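Local coordinates for protein tryptophan synthase alpha chain (Campylobacter jejuni, PDB 3THA) that probably catalyses the aldol cleavage of indoleglycerol phosphate to indole and glyceraldehyde 3-phosphate, the step assigned to the alpha subunit of tryptophan synthase, at residues A90-I100 and G116-L125; Y11-L22 and P41-V49. All blocks are in the same frame, centred on the assembly; numbering follows the deposited sequence.

Contact 1: A90-I100 and G116-L125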
loop_
_atom_site.group_PDB
_atom_site.type_symbol
_atom_site.label_atom_id
_atom_site.label_comp_id
_atom_site.label_asym_id
_atom_site.label_seq_id
_atom_site.Cartn_x
_atom_site.Cartn_y
_atom_site.Cartn_z
ATOM N N ALA B 90 -19.177 9.578 12.046
ATOM C CA ALA B 90 -18.819 8.166 11.954
ATOM C C ALA B 90 -17.311 7.976 11.882
ATOM O O ALA B 90 -16.632 8.614 11.049
ATOM C CB ALA B 90 -19.495 7.503 10.752
ATOM N N LEU B 91 -16.813 7.065 12.721
ATOM C CA LEU B 91 -15.419 6.670 12.738
ATOM C C LEU B 91 -15.218 5.259 12.143
ATOM O O LEU B 91 -15.864 4.290 12.553
ATOM C CB LEU B 91 -14.884 6.764 14.162
ATOM C CG LEU B 91 -14.989 8.167 14.788
ATOM C CD1 LEU B 91 -14.508 8.173 16.225
ATOM C CD2 LEU B 91 -14.223 9.232 13.937
ATOM N N VAL B 92 -14.336 5.174 11.153
ATOM C CA VAL B 92 -14.076 3.953 10.420
ATOM C C VAL B 92 -12.552 3.690 10.401
ATOM O O VAL B 92 -11.775 4.542 9.966
ATOM C CB VAL B 92 -14.608 4.068 8.957
ATOM C CG1 VAL B 92 -14.081 2.934 8.079
ATOM C CG2 VAL B 92 -16.126 4.018 8.960
ATOM N N PHE B 93 -12.127 2.528 10.899
ATOM C CA PHE B 93 -10.746 2.131 10.743
ATOM C C PHE B 93 -10.439 1.761 9.313
ATOM O O PHE B 93 -11.224 1.110 8.634
ATOM C CB PHE B 93 -10.397 0.960 11.634
ATOM C CG PHE B 93 -9.985 1.350 13.005
ATOM C CD1 PHE B 93 -9.162 2.452 13.215
ATOM C CD2 PHE B 93 -10.400 0.609 14.090
ATOM C CE1 PHE B 93 -8.770 2.820 14.492
ATOM C CE2 PHE B 93 -10.030 0.977 15.395
ATOM C CZ PHE B 93 -9.210 2.069 15.588
HETATM N N MSE B 94 -9.284 2.189 8.846
HETATM C CA MSE B 94 -8.700 1.633 7.659
HETATM C C MSE B 94 -7.299 1.247 8.103
HETATM O O MSE B 94 -6.484 2.094 8.354
HETATM C CB MSE B 94 -8.718 2.650 6.533
HETATM C CG MSE B 94 -7.962 2.290 5.310
HETATM SE SE MSE B 94 -8.841 3.278 3.873
HETATM C CE MSE B 94 -7.611 3.008 2.469
ATOM N N VAL B 95 -7.066 -0.048 8.263
ATOM C CA VAL B 95 -5.782 -0.593 8.668
ATOM C C VAL B 95 -5.479 -1.820 7.817
ATOM O O VAL B 95 -6.369 -2.449 7.294
ATOM C CB VAL B 95 -5.814 -1.068 10.174
ATOM C CG1 VAL B 95 -5.924 0.105 11.117
ATOM C CG2 VAL B 95 -6.947 -2.023 10.418
ATOM N N TYR B 96 -4.215 -2.166 7.710
ATOM C CA TYR B 96 -3.854 -3.439 7.148
ATOM C C TYR B 96 -4.090 -4.511 8.161
ATOM O O TYR B 96 -4.121 -4.232 9.369
ATOM C CB TYR B 96 -2.417 -3.436 6.807
ATOM C CG TYR B 96 -2.109 -2.609 5.613
ATOM C CD1 TYR B 96 -2.353 -3.103 4.362
ATOM C CD2 TYR B 96 -1.571 -1.325 5.733
ATOM C CE1 TYR B 96 -2.045 -2.401 3.260
ATOM C CE2 TYR B 96 -1.265 -0.592 4.601
ATOM C CZ TYR B 96 -1.502 -1.161 3.359
ATOM O OH TYR B 96 -1.221 -0.522 2.170
ATOM N N TYR B 97 -4.308 -5.714 7.657
ATOM C CA TYR B 97 -4.634 -6.877 8.458
ATOM C C TYR B 97 -3.552 -7.235 9.472
ATOM O O TYR B 97 -3.862 -7.792 10.531
ATOM C CB TYR B 97 -4.930 -8.073 7.555
ATOM C CG TYR B 97 -5.627 -9.221 8.264
ATOM C CD1 TYR B 97 -7.001 -9.208 8.475
ATOM C CD2 TYR B 97 -4.912 -10.335 8.694
ATOM C CE1 TYR B 97 -7.647 -10.263 9.111
ATOM C CE2 TYR B 97 -5.545 -11.396 9.310
ATOM C CZ TYR B 97 -6.914 -11.348 9.532
ATOM O OH TYR B 97 -7.548 -12.406 10.153
ATOM N N ASN B 98 -2.297 -6.908 9.160
ATOM C CA ASN B 98 -1.195 -7.227 10.040
ATOM C C ASN B 98 -1.369 -6.583 11.416
ATOM O O ASN B 98 -0.961 -7.151 12.420
ATOM C CB ASN B 98 0.153 -6.858 9.425
ATOM C CG ASN B 98 0.285 -5.350 9.074
ATOM O OD1 ASN B 98 -0.329 -4.463 9.683
ATOM N ND2 ASN B 98 1.101 -5.073 8.087
ATOM N N LEU B 99 -1.954 -5.392 11.461
ATOM C CA LEU B 99 -2.201 -4.730 12.703
ATOM C C LEU B 99 -3.223 -5.555 13.513
ATOM O O LEU B 99 -3.087 -5.727 14.742
ATOM C CB LEU B 99 -2.740 -3.334 12.431
ATOM C CG LEU B 99 -2.707 -2.394 13.639
ATOM C CD1 LEU B 99 -2.742 -0.963 13.194
ATOM C CD2 LEU B 99 -3.842 -2.628 14.544
ATOM N N ILE B 100 -4.246 -6.049 12.814
ATOM C CA ILE B 100 -5.375 -6.734 13.430
ATOM C C ILE B 100 -4.911 -8.086 13.946
ATOM O O ILE B 100 -5.014 -8.362 15.141
ATOM C CB ILE B 100 -6.584 -6.834 12.455
ATOM C CG1 ILE B 100 -7.057 -5.413 12.049
ATOM C CG2 ILE B 100 -7.732 -7.683 13.047
ATOM C CD1 ILE B 100 -8.403 -5.354 11.300
ATOM N N GLY B 116 -16.726 3.298 19.637
ATOM C CA GLY B 116 -17.526 3.979 18.607
ATOM C C GLY B 116 -17.106 3.841 17.137
ATOM O O GLY B 116 -17.654 4.526 16.239
ATOM N N ILE B 117 -16.121 2.997 16.870
ATOM C CA ILE B 117 -15.805 2.633 15.498
ATOM C C ILE B 117 -16.952 1.762 14.950
ATOM O O ILE B 117 -17.409 0.813 15.614
ATOM C CB ILE B 117 -14.476 1.864 15.420
ATOM C CG1 ILE B 117 -13.342 2.665 16.106
ATOM C CG2 ILE B 117 -14.197 1.402 13.961
ATOM C CD1 ILE B 117 -12.658 3.792 15.281
ATOM N N CYS B 118 -17.407 2.083 13.741
ATOM C CA CYS B 118 -18.605 1.455 13.186
ATOM C C CYS B 118 -18.287 0.587 11.981
ATOM O O CYS B 118 -19.167 -0.128 11.511
ATOM C CB CYS B 118 -19.634 2.534 12.800
ATOM S SG CYS B 118 -19.142 3.444 11.315
ATOM N N ALA B 119 -17.049 0.660 11.462
ATOM C CA ALA B 119 -16.650 -0.125 10.274
ATOM C C ALA B 119 -15.145 -0.234 10.085
ATOM O O ALA B 119 -14.396 0.658 10.494
ATOM C CB ALA B 119 -17.252 0.468 9.037
ATOM N N LEU B 120 -14.705 -1.288 9.396
ATOM C CA LEU B 120 -13.305 -1.470 9.076
ATOM C C LEU B 120 -13.179 -1.592 7.595
ATOM O O LEU B 120 -13.984 -2.263 6.970
ATOM C CB LEU B 120 -12.786 -2.775 9.658
ATOM C CG LEU B 120 -13.132 -3.160 11.100
ATOM C CD1 LEU B 120 -12.672 -4.590 11.358
ATOM C CD2 LEU B 120 -12.445 -2.226 12.085
ATOM N N ILE B 121 -12.159 -0.960 7.031
ATOM C CA ILE B 121 -11.737 -1.204 5.686
ATOM C C ILE B 121 -10.330 -1.821 5.792
ATOM O O ILE B 121 -9.429 -1.212 6.377
ATOM C CB ILE B 121 -11.592 0.114 4.938
ATOM C CG1 ILE B 121 -12.861 0.958 5.070
ATOM C CG2 ILE B 121 -11.188 -0.109 3.462
ATOM C CD1 ILE B 121 -12.728 2.343 4.479
ATOM N N VAL B 122 -10.117 -3.005 5.219
ATOM C CA VAL B 122 -8.806 -3.652 5.305
ATOM C C VAL B 122 -8.262 -3.815 3.893
ATOM O O VAL B 122 -8.713 -4.707 3.139
ATOM C CB VAL B 122 -8.855 -5.023 6.032
ATOM C CG1 VAL B 122 -7.446 -5.499 6.309
ATOM C CG2 VAL B 122 -9.677 -4.935 7.397
ATOM N N PRO B 123 -7.344 -2.911 3.504
ATOM C CA PRO B 123 -6.769 -2.959 2.197
ATOM C C PRO B 123 -6.040 -4.264 2.052
ATOM O O PRO B 123 -5.339 -4.705 3.000
ATOM C CB PRO B 123 -5.702 -1.809 2.228
ATOM C CG PRO B 123 -6.231 -0.888 3.246
ATOM C CD PRO B 123 -6.829 -1.765 4.291
ATOM N N GLU B 124 -6.146 -4.808 0.842
ATOM C CA GLU B 124 -5.455 -5.997 0.400
ATOM C C GLU B 124 -5.879 -7.271 1.155
ATOM O O GLU B 124 -5.285 -8.351 0.942
ATOM C CB GLU B 124 -3.943 -5.804 0.383
ATOM C CG GLU B 124 -3.477 -4.443 -0.199
ATOM C CD GLU B 124 -3.741 -4.260 -1.703
ATOM O OE1 GLU B 124 -4.245 -5.214 -2.376
ATOM O OE2 GLU B 124 -3.446 -3.135 -2.186
ATOM N N LEU B 125 -6.931 -7.168 1.975
ATOM C CA LEU B 125 -7.566 -8.382 2.472
ATOM C C LEU B 125 -8.643 -8.750 1.472
ATOM O O LEU B 125 -9.692 -8.115 1.442
ATOM C CB LEU B 125 -8.151 -8.204 3.862
ATOM C CG LEU B 125 -8.652 -9.461 4.580
ATOM C CD1 LEU B 125 -7.485 -10.352 4.971
ATOM C CD2 LEU B 125 -9.410 -9.046 5.816
HETATM O O HOH W 1 -3.923 -6.246 4.859
#
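The oxygens of Leu91 and Phe93 take up the backbone N-H groups of Cys118 and Ile121, the straightest bonds between two neighbouring parallel strands of this TIM barrel. Ile121 N lies 2.8 Å from Phe93 O, and Cys118 N lies 2.9 Å from Leu91 O. In return Phe93 N gives a weak bond to Ala119 O, and Val95 N reaches Ile121 O. Beyond the strand ends one water bridges the two segments, accepting from Tyr97 N and donating to Pro123 O. Helices 97-103 and 105-114 fill most of the chain between the strands, as the right-handed beta-alpha-beta crossover of the barrel.

On the outer, helix-facing side, the Phe93 ring carries Ile117 CD1 over the centre of one face, 3.8 Å from the ring centroid in a CH-pi contact. Leu120 CD2 meets the same ring at its edge, and Phe79 and Leu82 of helix 75-83 pack on Phe93 as well. Inside the barrel, Val92 CG1 points at Ile121 CG1 with the two side chains at about a right angle, while Val92 CG2 rests on Ala119 CB at 3.7 Å. Met94, a selenomethionine, has CG anti to its backbone N (chi1 171°), and its extended chain brings SE to 4.0 Å from Ile121 CD1.

Past the strands, Pro123 CB sits against Tyr96 CE1, and Ile100 CD1 meets Val122 CG2 tip to tip. Glu124 O accepts a hydrogen bond from Asn98 ND2 of the second subunit. Both methyls of Leu125 lie on one side of the Tyr97 ring: CD1 over the face, and CD2 displaced outward, 3.6 Å from Tyr97 CD1.

Contact 2: Y11-L22 and P41-V49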
loop_
_atom_site.group_PDB
_atom_site.type_symbol
_atom_site.label_atom_id
_atom_site.label_comp_id
_atom_site.label_asym_id
_atom_site.label_seq_id
_atom_site.Cartn_x
_atom_site.Cartn_y
_atom_site.Cartn_z
ATOM N N TYR B 11 -25.343 11.497 6.842
ATOM C CA TYR B 11 -25.198 12.504 5.796
ATOM C C TYR B 11 -26.560 12.868 5.194
ATOM O O TYR B 11 -27.522 12.118 5.346
ATOM C CB TYR B 11 -24.207 12.000 4.723
ATOM C CG TYR B 11 -24.708 10.861 3.839
ATOM C CD1 TYR B 11 -24.519 9.533 4.195
ATOM C CD2 TYR B 11 -25.373 11.133 2.641
ATOM C CE1 TYR B 11 -24.983 8.491 3.357
ATOM C CE2 TYR B 11 -25.842 10.123 1.820
ATOM C CZ TYR B 11 -25.641 8.806 2.177
ATOM O OH TYR B 11 -26.115 7.831 1.340
ATOM N N LYS B 12 -26.649 14.012 4.521
ATOM C CA LYS B 12 -27.938 14.478 4.015
ATOM C C LYS B 12 -28.180 14.139 2.535
ATOM O O LYS B 12 -29.065 13.338 2.218
ATOM C CB LYS B 12 -28.145 15.968 4.294
ATOM C CG LYS B 12 -27.841 16.382 5.755
ATOM C CD LYS B 12 -27.974 17.891 5.964
ATOM C CE LYS B 12 -27.396 18.346 7.302
ATOM N NZ LYS B 12 -27.691 19.813 7.549
ATOM N N GLU B 13 -27.431 14.757 1.625
ATOM C CA GLU B 13 -27.547 14.391 0.206
ATOM C C GLU B 13 -26.396 13.455 -0.109
ATOM O O GLU B 13 -26.591 12.277 -0.399
ATOM C CB GLU B 13 -27.500 15.632 -0.710
ATOM C CG GLU B 13 -28.847 16.082 -1.304
ATOM C CD GLU B 13 -29.504 15.018 -2.221
ATOM O OE1 GLU B 13 -28.802 14.363 -3.046
ATOM O OE2 GLU B 13 -30.745 14.853 -2.120
ATOM N N ASN B 14 -25.185 13.978 0.003
ATOM C CA ASN B 14 -23.993 13.239 -0.362
ATOM C C ASN B 14 -23.036 13.204 0.815
ATOM O O ASN B 14 -23.015 14.125 1.617
ATOM C CB ASN B 14 -23.332 13.913 -1.543
ATOM C CG ASN B 14 -22.613 12.964 -2.385
ATOM O OD1 ASN B 14 -21.413 12.769 -2.214
ATOM N ND2 ASN B 14 -23.328 12.323 -3.309
ATOM N N ALA B 15 -22.250 12.140 0.933
ATOM C CA ALA B 15 -21.371 12.031 2.087
ATOM C C ALA B 15 -20.003 12.578 1.798
ATOM O O ALA B 15 -19.402 12.257 0.768
ATOM C CB ALA B 15 -21.271 10.595 2.579
ATOM N N ASN B 16 -19.505 13.406 2.707
ATOM C CA ASN B 16 -18.107 13.749 2.652
ATOM C C ASN B 16 -17.305 12.797 3.518
ATOM O O ASN B 16 -17.552 12.689 4.718
ATOM C CB ASN B 16 -17.892 15.191 3.056
ATOM C CG ASN B 16 -18.730 16.132 2.250
ATOM O OD1 ASN B 16 -18.901 15.946 1.055
ATOM N ND2 ASN B 16 -19.264 17.157 2.900
ATOM N N VAL B 17 -16.377 12.078 2.894
ATOM C CA VAL B 17 -15.615 11.050 3.590
ATOM C C VAL B 17 -14.167 11.426 3.459
ATOM O O VAL B 17 -13.738 11.842 2.401
ATOM C CB VAL B 17 -15.806 9.633 2.966
ATOM C CG1 VAL B 17 -15.070 8.573 3.811
ATOM C CG2 VAL B 17 -17.279 9.304 2.868
ATOM N N ALA B 18 -13.409 11.271 4.527
ATOM C CA ALA B 18 -12.033 11.631 4.482
ATOM C C ALA B 18 -11.194 10.619 5.209
ATOM O O ALA B 18 -11.643 9.932 6.141
ATOM C CB ALA B 18 -11.828 13.051 5.099
ATOM N N TYR B 19 -9.943 10.571 4.822
ATOM C CA TYR B 19 -9.013 9.703 5.478
ATOM C C TYR B 19 -7.888 10.558 6.047
ATOM O O TYR B 19 -7.472 11.551 5.417
ATOM C CB TYR B 19 -8.522 8.678 4.426
ATOM C CG TYR B 19 -7.292 7.902 4.797
ATOM C CD1 TYR B 19 -7.398 6.617 5.294
ATOM C CD2 TYR B 19 -6.017 8.431 4.586
ATOM C CE1 TYR B 19 -6.276 5.887 5.659
ATOM C CE2 TYR B 19 -4.884 7.703 4.929
ATOM C CZ TYR B 19 -5.025 6.427 5.477
ATOM O OH TYR B 19 -3.920 5.669 5.828
ATOM N N THR B 20 -7.397 10.180 7.226
ATOM C CA THR B 20 -6.187 10.767 7.809
ATOM C C THR B 20 -5.376 9.658 8.469
ATOM O O THR B 20 -5.901 8.592 8.822
ATOM C CB THR B 20 -6.469 11.895 8.903
ATOM O OG1 THR B 20 -5.245 12.557 9.280
ATOM C CG2 THR B 20 -7.078 11.321 10.179
ATOM N N VAL B 21 -4.097 9.934 8.648
ATOM C CA VAL B 21 -3.218 9.043 9.370
ATOM C C VAL B 21 -3.092 9.570 10.809
ATOM O O VAL B 21 -2.594 10.661 11.038
ATOM C CB VAL B 21 -1.811 8.988 8.712
ATOM C CG1 VAL B 21 -1.014 7.793 9.272
ATOM C CG2 VAL B 21 -1.926 8.861 7.208
ATOM N N LEU B 22 -3.543 8.781 11.766
ATOM C CA LEU B 22 -3.445 9.126 13.163
ATOM C C LEU B 22 -1.989 9.213 13.543
ATOM O O LEU B 22 -1.206 8.358 13.172
ATOM C CB LEU B 22 -4.156 8.065 13.974
ATOM C CG LEU B 22 -5.675 8.229 13.843
ATOM C CD1 LEU B 22 -6.372 7.250 14.735
ATOM C CD2 LEU B 22 -6.118 9.651 14.242
ATOM N N PRO B 41 -16.865 19.859 7.764
ATOM C CA PRO B 41 -17.958 19.369 6.923
ATOM C C PRO B 41 -17.847 17.861 6.569
ATOM O O PRO B 41 -18.621 17.339 5.753
ATOM C CB PRO B 41 -17.847 20.258 5.682
ATOM C CG PRO B 41 -16.384 20.520 5.555
ATOM C CD PRO B 41 -15.767 20.414 6.950
ATOM N N ILE B 42 -16.931 17.157 7.222
ATOM C CA ILE B 42 -16.746 15.708 7.030
ATOM C C ILE B 42 -17.783 14.914 7.825
ATOM O O ILE B 42 -17.964 15.141 9.032
ATOM C CB ILE B 42 -15.350 15.295 7.494
ATOM C CG1 ILE B 42 -14.297 16.046 6.667
ATOM C CG2 ILE B 42 -15.177 13.779 7.466
ATOM C CD1 ILE B 42 -12.903 16.018 7.277
ATOM N N ASP B 43 -18.441 13.969 7.149
ATOM C CA ASP B 43 -19.525 13.188 7.727
ATOM C C ASP B 43 -18.997 11.866 8.283
ATOM O O ASP B 43 -19.482 11.382 9.315
ATOM C CB ASP B 43 -20.588 12.897 6.671
ATOM C CG ASP B 43 -21.217 14.157 6.109
ATOM O OD1 ASP B 43 -21.516 15.087 6.898
ATOM O OD2 ASP B 43 -21.438 14.215 4.878
ATOM N N ILE B 44 -18.015 11.282 7.595
ATOM C CA ILE B 44 -17.440 10.013 7.991
ATOM C C ILE B 44 -15.941 10.137 7.874
ATOM O O ILE B 44 -15.450 10.455 6.809
ATOM C CB ILE B 44 -17.904 8.903 7.038
ATOM C CG1 ILE B 44 -19.409 8.908 6.984
ATOM C CG2 ILE B 44 -17.313 7.512 7.424
ATOM C CD1 ILE B 44 -19.957 8.289 5.768
ATOM N N LEU B 45 -15.221 9.857 8.956
ATOM C CA LEU B 45 -13.782 9.856 8.904
ATOM C C LEU B 45 -13.196 8.471 8.902
ATOM O O LEU B 45 -13.573 7.624 9.761
ATOM C CB LEU B 45 -13.222 10.610 10.097
ATOM C CG LEU B 45 -11.719 10.824 10.066
ATOM C CD1 LEU B 45 -11.383 11.796 8.936
ATOM C CD2 LEU B 45 -11.225 11.348 11.448
ATOM N N GLU B 46 -12.250 8.235 7.990
ATOM C CA GLU B 46 -11.479 6.993 8.017
ATOM C C GLU B 46 -10.149 7.198 8.742
ATOM O O GLU B 46 -9.427 8.145 8.484
ATOM C CB GLU B 46 -11.234 6.466 6.599
ATOM C CG GLU B 46 -12.517 6.345 5.748
ATOM C CD GLU B 46 -12.246 5.972 4.285
ATOM O OE1 GLU B 46 -11.089 6.076 3.858
ATOM O OE2 GLU B 46 -13.201 5.614 3.554
ATOM N N LEU B 47 -9.823 6.292 9.643
ATOM C CA LEU B 47 -8.691 6.501 10.503
ATOM C C LEU B 47 -7.628 5.478 10.132
ATOM O O LEU B 47 -7.758 4.295 10.476
ATOM C CB LEU B 47 -9.096 6.324 11.972
ATOM C CG LEU B 47 -10.256 7.108 12.596
ATOM C CD1 LEU B 47 -10.431 6.678 14.051
ATOM C CD2 LEU B 47 -9.953 8.563 12.537
ATOM N N GLY B 48 -6.601 5.933 9.407
ATOM C CA GLY B 48 -5.489 5.084 9.092
ATOM C C GLY B 48 -4.623 4.938 10.314
ATOM O O GLY B 48 -4.239 5.946 10.933
ATOM N N VAL B 49 -4.301 3.713 10.708
ATOM C CA VAL B 49 -3.260 3.614 11.709
ATOM C C VAL B 49 -1.966 3.245 10.992
ATOM O O VAL B 49 -1.935 3.224 9.730
ATOM C CB VAL B 49 -3.603 2.708 12.884
ATOM C CG1 VAL B 49 -2.580 2.896 14.006
ATOM C CG2 VAL B 49 -5.017 3.039 13.431
#
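The ring of Tyr19 and the carboxylate of Glu46 stand almost perpendicular, their planes 83° apart, on the inner face of two adjacent parallel strands of the TIM barrel. Glu46 OE1 comes in at the root of the ring, 3.7 Å from Tyr19 CB. A chi1 of 165° swings Tyr19 CG away from its own backbone N and lays the ring along the partner strand, with CE1 3.6 Å from Gly48 CA, which bears no side chain. On the other side of Glu46, OE2 touches the methyl Val17 CG1. Glu46 is one of two predicted proton acceptors of the active site, with Asp57.

Three more flat groups close the other end. Ala15 CB lies over one face of the Tyr11 ring, 3.6 Å above its plane and offset toward the rim. Asp43 offers OD2 on its anti side to Asn16 N at 3.0 Å, with the donor 35° out of the carboxylate plane; Tyr11 CB lies against the same oxygen. The amide of Asn16 sends ND2 straight to Pro41 O, which lies in the amide plane, while OD1 binds Arg218.

Asn16 O is gripped twice, by Asp43 N and by Ile44 N. From there the parallel ladder runs on: Ala18 N to Ile44 O, Glu46 N to Ala18 O, Thr20 N to Glu46 O and Gly48 N to Thr20 O at 2.8 Å. Helix 27-35 makes the crossover and receives Leu22 and Leu45 on the outer face. There Ala18 CB meets Ile42 CD1 at 3.8 Å, and Leu22 CD1 lies 4.0 Å from Leu47 CB.

Contacts 1 and 2 are successive strand pairs of one barrel wall, with centres about 13 Å apart. The seam between them is where strands 44-48 and 90-94 run side by side: Val92 O and Leu47 N are 2.6 Å apart, and Ala90 O and Leu45 N 2.8 Å apart, both probable hydrogen bonds. Along the sequence the 11-49 pair is complete before the 90-125 pair begins. Inside the barrel they meet around Glu46, a probable proton acceptor. Glu46 OE2 approaches Ile121 CD1 of contact 1 at 3.4 Å, and Met94 packs on both Glu46 and Tyr19. Contact 1 thus contributes part of the apolar lining beside the probably catalytic carboxylate of Glu46, which contact 2 carries.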